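Local structure of L-methionine gamma-lyase (Fusobacterium nucleatum subsp. nucleatum, 6LXU) at residues Ala18-Lys22 and Thr67-Glu71; Ala82-Met86 and Ile235-Leu240; Asp204-Ala210 and Ala222-Arg228. The protein belongs to the pyridoxal-phosphate-dependent enzymes of the Cys/Met metabolism family and carries its cofactor on a lysine side chain. All blocks are in the same frame, centred on the assembly; numbering follows the deposited sequence.

Contact 1 of 3, residues Ala18-Lys22 and Thr67-Glu71; sequences AGTLK and TTVLE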
ATOM      1  N   ALA A  18       8.109  20.901  -4.862  1.00  9.91           N
ATOM      2  CA  ALA A  18       9.580  20.835  -4.795  1.00 11.66           C
ATOM      3  C   ALA A  18      10.049  19.409  -4.824  1.00 12.99           C
ATOM      4  O   ALA A  18       9.378  18.516  -4.355  1.00 13.85           O
ATOM      5  CB  ALA A  18      10.106  21.508  -3.544  1.00 12.01           C
ATOM      6  N   GLY A  19      11.223  19.213  -5.414  1.00 14.33           N
ATOM      7  CA  GLY A  19      11.973  17.989  -5.254  1.00 15.62           C
ATOM      8  C   GLY A  19      11.528  16.855  -6.138  1.00 16.30           C
ATOM      9  O   GLY A  19      12.133  15.778  -6.089  1.00 16.39           O
ATOM     10  N   THR A  20      10.528  17.083  -6.990  1.00 18.40           N
ATOM     11  CA  THR A  20       9.980  16.031  -7.839  1.00 19.63           C
ATOM     12  C   THR A  20      11.036  15.480  -8.774  1.00 19.60           C
ATOM     13  O   THR A  20      11.919  16.206  -9.237  1.00 21.08           O
ATOM     14  CB  THR A  20       8.893  16.542  -8.793  1.00 21.03           C
ATOM     15  OG1 THR A  20       9.456  17.533  -9.672  1.00 23.04           O
ATOM     16  CG2 THR A  20       7.705  17.101  -8.054  1.00 21.33           C
ATOM     17  N   LEU A  21      10.915  14.193  -9.066  1.00 18.14           N
ATOM     18  CA  LEU A  21      11.730  13.525 -10.063  1.00 17.22           C
ATOM     19  C   LEU A  21      10.817  13.102 -11.192  1.00 17.03           C
ATOM     20  O   LEU A  21       9.633  12.843 -10.970  1.00 17.55           O
ATOM     21  CB  LEU A  21      12.401  12.294  -9.468  1.00 17.08           C
ATOM     22  CG  LEU A  21      13.570  12.496  -8.513  1.00 17.61           C
ATOM     23  CD1 LEU A  21      14.002  11.121  -8.007  1.00 17.81           C
ATOM     24  CD2 LEU A  21      14.723  13.253  -9.161  1.00 18.45           C
ATOM     25  N   LYS A  22      11.382  13.008 -12.389  1.00 16.51           N
ATOM     26  CA  LYS A  22      10.657  12.516 -13.561  1.00 16.20           C
ATOM     27  C   LYS A  22      10.334  11.044 -13.434  1.00 14.51           C
ATOM     28  O   LYS A  22      11.046  10.301 -12.736  1.00 14.23           O
ATOM     29  CB  LYS A  22      11.492  12.691 -14.840  1.00 17.93           C
ATOM     30  CG  LYS A  22      10.684  12.634 -16.130  1.00 20.63           C
ATOM     31  CD  LYS A  22       9.832  13.885 -16.219  1.00 22.14           C
ATOM     32  CE  LYS A  22       8.826  13.860 -17.343  1.00 23.39           C
ATOM     33  NZ  LYS A  22       7.746  14.854 -17.097  1.00 24.20           N
ATOM     34  N   THR A  67      11.876   7.928  -2.223  1.00  5.11           N
ATOM     35  CA  THR A  67      12.459   8.540  -1.042  1.00  5.28           C
ATOM     36  C   THR A  67      13.253   9.805  -1.384  1.00  5.43           C
ATOM     37  O   THR A  67      13.230  10.762  -0.620  1.00  5.58           O
ATOM     38  CB  THR A  67      13.314   7.510  -0.321  1.00  5.48           C
ATOM     39  OG1 THR A  67      12.497   6.350  -0.153  1.00  6.08           O
ATOM     40  CG2 THR A  67      13.779   8.010   1.010  1.00  5.62           C
ATOM     41  N   THR A  68      13.941   9.791  -2.522  1.00  5.65           N
ATOM     42  CA  THR A  68      14.676  10.987  -2.949  1.00  6.02           C
ATOM     43  C   THR A  68      13.778  12.215  -3.072  1.00  6.06           C
ATOM     44  O   THR A  68      14.168  13.316  -2.681  1.00  6.32           O
ATOM     45  CB  THR A  68      15.388  10.731  -4.281  1.00  6.34           C
ATOM     46  OG1 THR A  68      16.389   9.740  -4.046  1.00  6.78           O
ATOM     47  CG2 THR A  68      16.045  11.994  -4.842  1.00  6.62           C
ATOM     48  N   VAL A  69      12.582  12.031  -3.609  1.00  6.08           N
ATOM     49  CA  VAL A  69      11.633  13.143  -3.713  1.00  6.29           C
ATOM     50  C   VAL A  69      11.309  13.711  -2.348  1.00  6.05           C
ATOM     51  O   VAL A  69      11.326  14.921  -2.155  1.00  6.14           O
ATOM     52  CB  VAL A  69      10.375  12.728  -4.472  1.00  6.79           C
ATOM     53  CG1 VAL A  69       9.289  13.792  -4.379  1.00  7.03           C
ATOM     54  CG2 VAL A  69      10.728  12.467  -5.921  1.00  7.34           C
ATOM     55  N   LEU A  70      11.041  12.822  -1.388  1.00  5.75           N
ATOM     56  CA  LEU A  70      10.771  13.257  -0.031  1.00  5.70           C
ATOM     57  C   LEU A  70      11.945  14.027   0.568  1.00  5.56           C
ATOM     58  O   LEU A  70      11.776  15.065   1.207  1.00  5.70           O
ATOM     59  CB  LEU A  70      10.422  12.046   0.834  1.00  5.71           C
ATOM     60  CG  LEU A  70      10.250  12.302   2.328  1.00  5.88           C
ATOM     61  CD1 LEU A  70       9.158  13.322   2.590  1.00  6.31           C
ATOM     62  CD2 LEU A  70       9.940  10.994   3.041  1.00  6.14           C
ATOM     63  N   GLU A  71      13.136  13.470   0.384  1.00  5.69           N
ATOM     64  CA  GLU A  71      14.355  14.094   0.884  1.00  5.90           C
ATOM     65  C   GLU A  71      14.555  15.492   0.307  1.00  6.04           C
ATOM     66  O   GLU A  71      14.879  16.441   1.029  1.00  6.23           O
ATOM     67  CB  GLU A  71      15.545  13.205   0.563  1.00  5.89           C
ATOM     68  CG  GLU A  71      15.540  11.939   1.415  1.00  6.10           C
ATOM     69  CD  GLU A  71      16.547  10.889   1.015  1.00  6.62           C
ATOM     70  OE1 GLU A  71      17.077  10.925  -0.113  1.00  7.32           O
ATOM     71  OE2 GLU A  71      16.787   9.977   1.849  1.00  6.97           O
TER
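Leu21 lies against Val69 and Thr68 on one flank of helix 65-78. Its CB meets Val69 CG2 at 3.9 Å. CG stays on the same methyl, and Leu21 and Val69 run antiparallel alongside one another. The chain then runs on extended, and CD1 reaches the Thr68 methyl, with 3.9 Å between Leu21 CD1 and Thr68 CG2. There the two side chains meet nearly perpendicular. Thr68 gives Leu21 its carbon side: with OG1 beside the backbone N (chi1 -66°), the methyl CG2 is left opposite that N, and OG1 is turned to Tyr57 OH and Asn64 O. Segment 18-22 belongs to the N-terminal arm that follows helix 11-17 in this PLP-dependent fold, and here the arm passes over a helix of the cofactor-binding domain. Val69 CG2 also touches the arm backbone, 3.6 Å from Leu21 N. Gly19 turns the chain with a positive phi of 81°. Its carbonyl faces the helix, and Val69 CA makes a CA-H...O contact with Gly19 O at 3.6 Å. Leu21 also packs on Tyr25 of the second subunit, whose hydroxyl is hydrogen-bonded to Lys22 O.

Contact 2 of 3, residues Ala82-Met86 and Ile235-Leu240; sequences AGIAM and IRFVGL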
ATOM      1  N   ALA A  82      20.575  19.311   1.509  1.00  7.63           N
ATOM      2  CA  ALA A  82      20.358  17.883   1.313  1.00  7.35           C
ATOM      3  C   ALA A  82      19.475  17.311   2.401  1.00  6.92           C
ATOM      4  O   ALA A  82      19.588  17.694   3.552  1.00  7.30           O
ATOM      5  CB  ALA A  82      21.701  17.175   1.309  1.00  7.58           C
ATOM      6  N   GLY A  83      18.618  16.385   1.999  1.00  6.58           N
ATOM      7  CA  GLY A  83      17.765  15.654   2.920  1.00  6.41           C
ATOM      8  C   GLY A  83      18.094  14.179   2.964  1.00  6.19           C
ATOM      9  O   GLY A  83      18.584  13.614   1.989  1.00  6.21           O
ATOM     10  N   ILE A  84      17.831  13.563   4.122  1.00  6.41           N
ATOM     11  CA  ILE A  84      17.949  12.120   4.292  0.50  6.49           C
ATOM     12  C   ILE A  84      16.719  11.646   5.044  1.00  6.27           C
ATOM     13  O   ILE A  84      16.317  12.270   6.026  1.00  6.48           O
ATOM     14  CB  ILE A  84      19.179  11.715   5.118  0.50  6.77           C
ATOM     15  CG1 ILE A  84      20.409  12.551   4.779  0.50  6.96           C
ATOM     16  CG2 ILE A  84      19.480  10.238   4.914  0.50  6.99           C
ATOM     17  CD1 ILE A  84      21.499  12.304   5.773  0.50  7.01           C
ATOM     18  N   ALA A  85      16.137  10.533   4.591  1.00  5.67           N
ATOM     19  CA  ALA A  85      14.969   9.945   5.236  1.00  5.54           C
ATOM     20  C   ALA A  85      15.323   8.647   5.941  1.00  5.30           C
ATOM     21  O   ALA A  85      16.155   7.868   5.468  1.00  5.61           O
ATOM     22  CB  ALA A  85      13.876   9.693   4.229  1.00  5.70           C
ATOM     23  N   MET A  86      14.636   8.421   7.059  1.00  5.06           N
ATOM     24  CA  MET A  86      14.785   7.221   7.876  1.00  4.97           C
ATOM     25  C   MET A  86      13.408   6.746   8.309  1.00  4.83           C
ATOM     26  O   MET A  86      12.419   7.459   8.214  1.00  4.82           O
ATOM     27  CB  MET A  86      15.649   7.489   9.114  1.00  5.15           C
ATOM     28  CG  MET A  86      17.085   7.887   8.821  1.00  5.36           C
ATOM     29  SD  MET A  86      17.297   9.604   8.325  1.00  5.80           S
ATOM     30  CE  MET A  86      19.084   9.676   8.383  1.00  6.09           C
ATOM     31  N   ILE A 235      26.099  10.941   6.851  1.00  7.43           N
ATOM     32  CA  ILE A 235      24.960  10.392   7.602  1.00  7.53           C
ATOM     33  C   ILE A 235      24.293   9.259   6.800  1.00  7.37           C
ATOM     34  O   ILE A 235      23.955   8.205   7.365  1.00  7.99           O
ATOM     35  CB  ILE A 235      23.975  11.493   8.005  1.00  7.55           C
ATOM     36  CG1 ILE A 235      24.649  12.483   8.961  1.00  7.94           C
ATOM     37  CG2 ILE A 235      22.732  10.891   8.665  1.00  7.67           C
ATOM     38  CD1 ILE A 235      23.872  13.760   9.156  1.00  8.22           C
ATOM     39  N   ARG A 236      24.150   9.434   5.492  1.00  7.18           N
ATOM     40  CA  ARG A 236      23.574   8.407   4.632  1.00  7.36           C
ATOM     41  C   ARG A 236      24.445   7.159   4.545  1.00  7.39           C
ATOM     42  O   ARG A 236      23.956   6.038   4.720  1.00  7.19           O
ATOM     43  CB  ARG A 236      23.351   8.947   3.217  1.00  7.90           C
ATOM     44  CG  ARG A 236      22.773   7.937   2.238  1.00  8.56           C
ATOM     45  CD  ARG A 236      22.757   8.478   0.817  1.00  9.10           C
ATOM     46  NE  ARG A 236      21.888   9.636   0.709  1.00  9.72           N
ATOM     47  CZ  ARG A 236      20.568   9.610   0.549  1.00 10.29           C
ATOM     48  NH1 ARG A 236      19.920   8.443   0.412  1.00 10.76           N
ATOM     49  NH2 ARG A 236      19.900  10.749   0.497  1.00 11.37           N
ATOM     50  N   PHE A 237      25.718   7.344   4.208  1.00  7.59           N
ATOM     51  CA  PHE A 237      26.585   6.221   3.883  1.00  8.35           C
ATOM     52  C   PHE A 237      27.312   5.601   5.067  1.00  7.88           C
ATOM     53  O   PHE A 237      27.963   4.570   4.889  1.00  8.19           O
ATOM     54  CB  PHE A 237      27.572   6.619   2.773  1.00  9.20           C
ATOM     55  CG  PHE A 237      26.905   6.928   1.447  1.00 10.65           C
ATOM     56  CD1 PHE A 237      26.021   6.031   0.847  1.00 12.07           C
ATOM     57  CD2 PHE A 237      27.158   8.122   0.791  1.00 11.73           C
ATOM     58  CE1 PHE A 237      25.424   6.313  -0.380  1.00 12.93           C
ATOM     59  CE2 PHE A 237      26.574   8.397  -0.437  1.00 12.51           C
ATOM     60  CZ  PHE A 237      25.704   7.500  -1.020  1.00 13.01           C
ATOM     61  N   VAL A 238      27.195   6.199   6.249  1.00  7.88           N
ATOM     62  CA  VAL A 238      27.745   5.627   7.476  1.00  8.33           C
ATOM     63  C   VAL A 238      26.613   5.319   8.450  1.00  8.04           C
ATOM     64  O   VAL A 238      26.307   4.135   8.716  1.00  8.02           O
ATOM     65  CB  VAL A 238      28.823   6.534   8.110  1.00  9.07           C
ATOM     66  CG1 VAL A 238      29.351   5.913   9.396  1.00  9.64           C
ATOM     67  CG2 VAL A 238      29.964   6.785   7.122  1.00  9.54           C
ATOM     68  N   GLY A 239      25.973   6.359   8.961  1.00  7.97           N
ATOM     69  CA  GLY A 239      24.941   6.201   9.983  1.00  8.08           C
ATOM     70  C   GLY A 239      23.790   5.324   9.539  1.00  7.85           C
ATOM     71  O   GLY A 239      23.490   4.302  10.173  1.00  8.06           O
ATOM     72  N   LEU A 240      23.154   5.698   8.448  1.00  7.26           N
ATOM     73  CA  LEU A 240      22.014   4.939   7.930  1.00  7.23           C
ATOM     74  C   LEU A 240      22.446   3.600   7.344  1.00  7.01           C
ATOM     75  O   LEU A 240      21.870   2.552   7.666  1.00  6.98           O
ATOM     76  CB  LEU A 240      21.265   5.768   6.888  1.00  7.64           C
ATOM     77  CG  LEU A 240      20.148   5.070   6.103  1.00  7.90           C
ATOM     78  CD1 LEU A 240      19.044   4.515   6.994  1.00  7.99           C
ATOM     79  CD2 LEU A 240      19.552   6.038   5.091  1.00  8.41           C
TER
HETATM   80  O   HOH W   1      20.980  13.558   0.640  1.00 11.50           O
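This is a buried strand-to-helix contact, mostly apolar, with one water-bridged polar flank. It joins strand 82-86, an outermost strand of the seven-stranded sheet within this chain, to helix 229-244. The two segments run roughly parallel, with axes 9.8 Å apart at an angle of 27°. Ile84 points at the helix. In the conformer described, Ile84 CD1 packs against CB and CG2 of Ile235; Ile84 has a second conformer, so the exact closeness is doubtful. Ile235 CG2 also receives the Met86 methyl, with Met86 CE 3.9 Å from Ile235 CG2. Met86 gets there by a bend at chi2 (78°) and comes in roughly perpendicular to Ile235. Leu240 closes the other end, its CD2 lying 4.2 Å from Ile84 CG2. The helix has a wider pi-type turn here, with Leu240 N bonded to Ile235 O at 2.8 Å.

Arg236 forms the polar flank. Ile84 CG2 covers one face of its guanidinium. A water in the guanidinium plane accepts from Arg236 NH2 at 3.0 Å and donates to Gly83 O at 2.8 Å. NH1 is hydrogen-bonded to Leu62 O, and Glu71 is a further partner. Water, Leu62 O and Glu71 together hold the guanidinium and fix its rotation. The central seven-stranded mixed sheet with helices on both faces, of which this contact is one edge, is the hallmark of the large domain of fold-type I PLP enzymes.

Contact 3 of 3, residues Asp204-Ala210 and Ala222-Arg228; sequences DIVVHSA and AGLVVTR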
ATOM      1  N   ASP A 204      23.679  23.577  12.254  1.00  7.68           N
ATOM      2  CA  ASP A 204      24.304  22.730  11.247  1.00  7.55           C
ATOM      3  C   ASP A 204      23.392  21.626  10.694  1.00  6.96           C
ATOM      4  O   ASP A 204      23.452  21.340   9.516  1.00  7.16           O
ATOM      5  CB  ASP A 204      25.554  22.083  11.816  1.00  7.97           C
ATOM      6  CG  ASP A 204      26.591  23.106  12.208  1.00  8.47           C
ATOM      7  OD1 ASP A 204      27.210  23.690  11.294  1.00 10.61           O
ATOM      8  OD2 ASP A 204      26.760  23.344  13.409  1.00  8.60           O
ATOM      9  N   ILE A 205      22.604  20.988  11.575  1.00  6.66           N
ATOM     10  CA  ILE A 205      21.782  19.830  11.180  1.00  6.52           C
ATOM     11  C   ILE A 205      20.412  19.984  11.815  1.00  6.40           C
ATOM     12  O   ILE A 205      20.311  20.257  13.004  1.00  6.45           O
ATOM     13  CB  ILE A 205      22.409  18.497  11.661  1.00  6.79           C
ATOM     14  CG1 ILE A 205      23.858  18.343  11.170  1.00  7.04           C
ATOM     15  CG2 ILE A 205      21.535  17.316  11.231  1.00  6.76           C
ATOM     16  CD1 ILE A 205      24.604  17.186  11.808  1.00  7.35           C
ATOM     17  N   VAL A 206      19.363  19.773  11.014  1.00  6.35           N
ATOM     18  CA  VAL A 206      17.995  19.719  11.504  1.00  6.48           C
ATOM     19  C   VAL A 206      17.510  18.282  11.416  1.00  6.11           C
ATOM     20  O   VAL A 206      17.717  17.615  10.399  1.00  6.09           O
ATOM     21  CB  VAL A 206      17.063  20.637  10.690  1.00  7.29           C
ATOM     22  CG1 VAL A 206      15.590  20.347  10.969  1.00  7.78           C
ATOM     23  CG2 VAL A 206      17.389  22.086  10.998  1.00  7.91           C
ATOM     24  N   VAL A 207      16.850  17.824  12.478  1.00  5.70           N
ATOM     25  CA  VAL A 207      16.217  16.506  12.498  1.00  5.62           C
ATOM     26  C   VAL A 207      14.725  16.675  12.800  1.00  5.45           C
ATOM     27  O   VAL A 207      14.291  17.603  13.499  1.00  5.57           O
ATOM     28  CB  VAL A 207      16.898  15.533  13.483  1.00  5.93           C
ATOM     29  CG1 VAL A 207      18.357  15.348  13.131  1.00  6.18           C
ATOM     30  CG2 VAL A 207      16.714  15.966  14.919  1.00  5.94           C
ATOM     31  N   HIS A 208      13.947  15.744  12.247  1.00  4.99           N
ATOM     32  CA  HIS A 208      12.491  15.680  12.460  1.00  5.03           C
ATOM     33  C   HIS A 208      12.016  14.273  12.725  1.00  4.84           C
ATOM     34  O   HIS A 208      12.463  13.339  12.072  1.00  5.06           O
ATOM     35  CB  HIS A 208      11.720  16.094  11.202  1.00  5.19           C
ATOM     36  CG  HIS A 208      11.794  17.545  10.887  1.00  5.39           C
ATOM     37  ND1 HIS A 208      10.989  18.474  11.509  1.00  5.61           N
ATOM     38  CD2 HIS A 208      12.570  18.217  10.004  1.00  5.57           C
ATOM     39  CE1 HIS A 208      11.281  19.666  11.009  1.00  5.53           C
ATOM     40  NE2 HIS A 208      12.231  19.537  10.099  1.00  5.87           N
ATOM     41  N   SER A 209      11.020  14.167  13.597  1.00  4.73           N
ATOM     42  CA  SER A 209      10.080  13.061  13.526  1.00  4.67           C
ATOM     43  C   SER A 209       8.989  13.425  12.527  1.00  4.58           C
ATOM     44  O   SER A 209       8.071  14.176  12.851  1.00  4.71           O
ATOM     45  CB  SER A 209       9.484  12.768  14.891  1.00  4.80           C
ATOM     46  OG  SER A 209       8.507  11.739  14.758  1.00  4.94           O
ATOM     47  N   ALA A 210       9.096  12.879  11.316  1.00  4.40           N
ATOM     48  CA  ALA A 210       8.058  13.065  10.304  1.00  4.53           C
ATOM     49  C   ALA A 210       6.762  12.342  10.656  1.00  4.48           C
ATOM     50  O   ALA A 210       5.721  12.646  10.091  1.00  4.71           O
ATOM     51  CB  ALA A 210       8.562  12.633   8.932  1.00  4.64           C
ATOM     52  N   ALA A 222       8.431   7.788  10.831  1.00  4.25           N
ATOM     53  CA  ALA A 222       9.486   8.216   9.908  1.00  4.28           C
ATOM     54  C   ALA A 222      10.261   9.388  10.469  1.00  4.29           C
ATOM     55  O   ALA A 222       9.752  10.153  11.288  1.00  4.25           O
ATOM     56  CB  ALA A 222       8.875   8.602   8.569  1.00  4.36           C
ATOM     57  N   GLY A 223      11.495   9.519  10.000  1.00  4.37           N
ATOM     58  CA  GLY A 223      12.375  10.612  10.383  1.00  4.50           C
ATOM     59  C   GLY A 223      12.994  11.252   9.165  1.00  4.64           C
ATOM     60  O   GLY A 223      13.101  10.640   8.105  1.00  4.77           O
ATOM     61  N   LEU A 224      13.428  12.504   9.343  1.00  4.93           N
ATOM     62  CA  LEU A 224      14.092  13.255   8.278  1.00  5.32           C
ATOM     63  C   LEU A 224      15.231  14.060   8.859  1.00  5.52           C
ATOM     64  O   LEU A 224      15.162  14.535   9.997  1.00  5.76           O
ATOM     65  CB  LEU A 224      13.120  14.189   7.558  1.00  5.50           C
ATOM     66  CG  LEU A 224      11.961  13.517   6.834  1.00  5.76           C
ATOM     67  CD1 LEU A 224      10.862  14.495   6.489  1.00  5.97           C
ATOM     68  CD2 LEU A 224      12.445  12.785   5.606  1.00  5.89           C
ATOM     69  N   VAL A 225      16.288  14.207   8.058  1.00  5.62           N
ATOM     70  CA  VAL A 225      17.442  15.039   8.387  1.00  5.86           C
ATOM     71  C   VAL A 225      17.668  16.012   7.245  1.00  5.91           C
ATOM     72  O   VAL A 225      17.564  15.613   6.092  1.00  6.08           O
ATOM     73  CB  VAL A 225      18.708  14.168   8.570  1.00  6.12           C
ATOM     74  CG1 VAL A 225      19.937  15.022   8.873  1.00  6.38           C
ATOM     75  CG2 VAL A 225      18.511  13.113   9.650  1.00  6.25           C
ATOM     76  N   VAL A 226      17.995  17.269   7.571  1.00  6.11           N
ATOM     77  CA  VAL A 226      18.439  18.232   6.564  1.00  6.36           C
ATOM     78  C   VAL A 226      19.747  18.853   7.020  1.00  6.55           C
ATOM     79  O   VAL A 226      19.872  19.302   8.152  1.00  6.28           O
ATOM     80  CB  VAL A 226      17.411  19.336   6.294  1.00  6.55           C
ATOM     81  CG1 VAL A 226      17.916  20.277   5.194  1.00  6.52           C
ATOM     82  CG2 VAL A 226      16.078  18.729   5.866  1.00  6.79           C
ATOM     83  N   THR A 227      20.721  18.883   6.108  1.00  6.86           N
ATOM     84  CA  THR A 227      22.019  19.477   6.392  1.00  7.27           C
ATOM     85  C   THR A 227      22.762  19.746   5.084  1.00  7.64           C
ATOM     86  O   THR A 227      22.231  19.555   3.995  1.00  7.76           O
ATOM     87  CB  THR A 227      22.808  18.583   7.386  1.00  7.17           C
ATOM     88  OG1 THR A 227      24.008  19.249   7.795  1.00  7.29           O
ATOM     89  CG2 THR A 227      23.187  17.242   6.804  1.00  7.22           C
ATOM     90  N   ARG A 228      24.013  20.199   5.223  1.00  8.68           N
ATOM     91  CA  ARG A 228      24.881  20.423   4.061  1.00  9.95           C
ATOM     92  C   ARG A 228      25.231  19.095   3.406  1.00  9.87           C
ATOM     93  O   ARG A 228      25.296  18.055   4.089  1.00  9.42           O
ATOM     94  CB  ARG A 228      26.201  21.097   4.463  1.00 11.99           C
ATOM     95  CG  ARG A 228      26.102  22.419   5.163  1.00 14.50           C
ATOM     96  CD  ARG A 228      27.478  22.914   5.599  1.00 16.23           C
ATOM     97  NE  ARG A 228      28.166  22.150   6.653  1.00 18.06           N
ATOM     98  CZ  ARG A 228      28.069  22.351   7.984  1.00 19.06           C
ATOM     99  NH1 ARG A 228      27.238  23.261   8.475  1.00 19.66           N
ATOM    100  NH2 ARG A 228      28.790  21.622   8.819  1.00 21.23           N
TER
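Val225 sits between Ile205 and Val207 on one face of this antiparallel strand pair. Its CG1 is 3.7 Å from Ile205 CG2, and its CG2 is 4.1 Å from Val207 CG1. The two methyls part because CG1 is anti to the backbone N (chi1 178°). Helix 89-100 packs on this face. On the other face, Val206, His208, Leu224 and Val226 turn toward helix 65-78, and Ala210 CB meets Leu224 CD1 at 3.8 Å. Strands 205-209 and 223-227 are neighbours in the seven-stranded sheet of the PLP-binding domain. Val206 with Val226 and His208 with Leu224 are the hydrogen-bonded pairs. Val206 N to Val226 O is 2.9 Å and nearly straight (177°). Near the modified Lys212, Ser209 OG is hydrogen-bonded to the cofactor phosphate, and Ala210 N makes a weak bond to Ala222 O. At the far end, Thr227 OG1 donates to Asp204 O at 2.8 Å, tilted from the carbonyl plane. Beyond it, in a salt bridge, Arg228 NH1 bonds to the anti lone pair of Asp204 OD1 (2.9 Å), and OD1 lies in the guanidinium plane. The carboxylate stands 89° to that plane, and OD2 is held by His177 NE2 and Val184 N.

Overall arrangement
Contact 1 lies nearer the surface, with its centre about 15 Å from those of contacts 2 and 3. Its Glu71 reaches contact 2 with both carboxylate oxygens: OE1 forms a salt bridge with Arg236 NH2 (2.9 Å), and OE2 lies 2.9 Å from Ala85 N, probably hydrogen-bonded. Contacts 2 and 3 share the sheet, their centres about 9 Å apart. Strands 82-86 and 223-227 are joined by probable bonds Ile84 O to Val225 N (2.8 Å) and Met86 O to Gly223 N (2.9 Å). Leu70 of contact 1 packs on Leu224 of contact 3. The residues of contact 3 fall between the two segments of contact 2 in the chain. Contact 3 is the one that reaches the cofactor, through Ser209 OG.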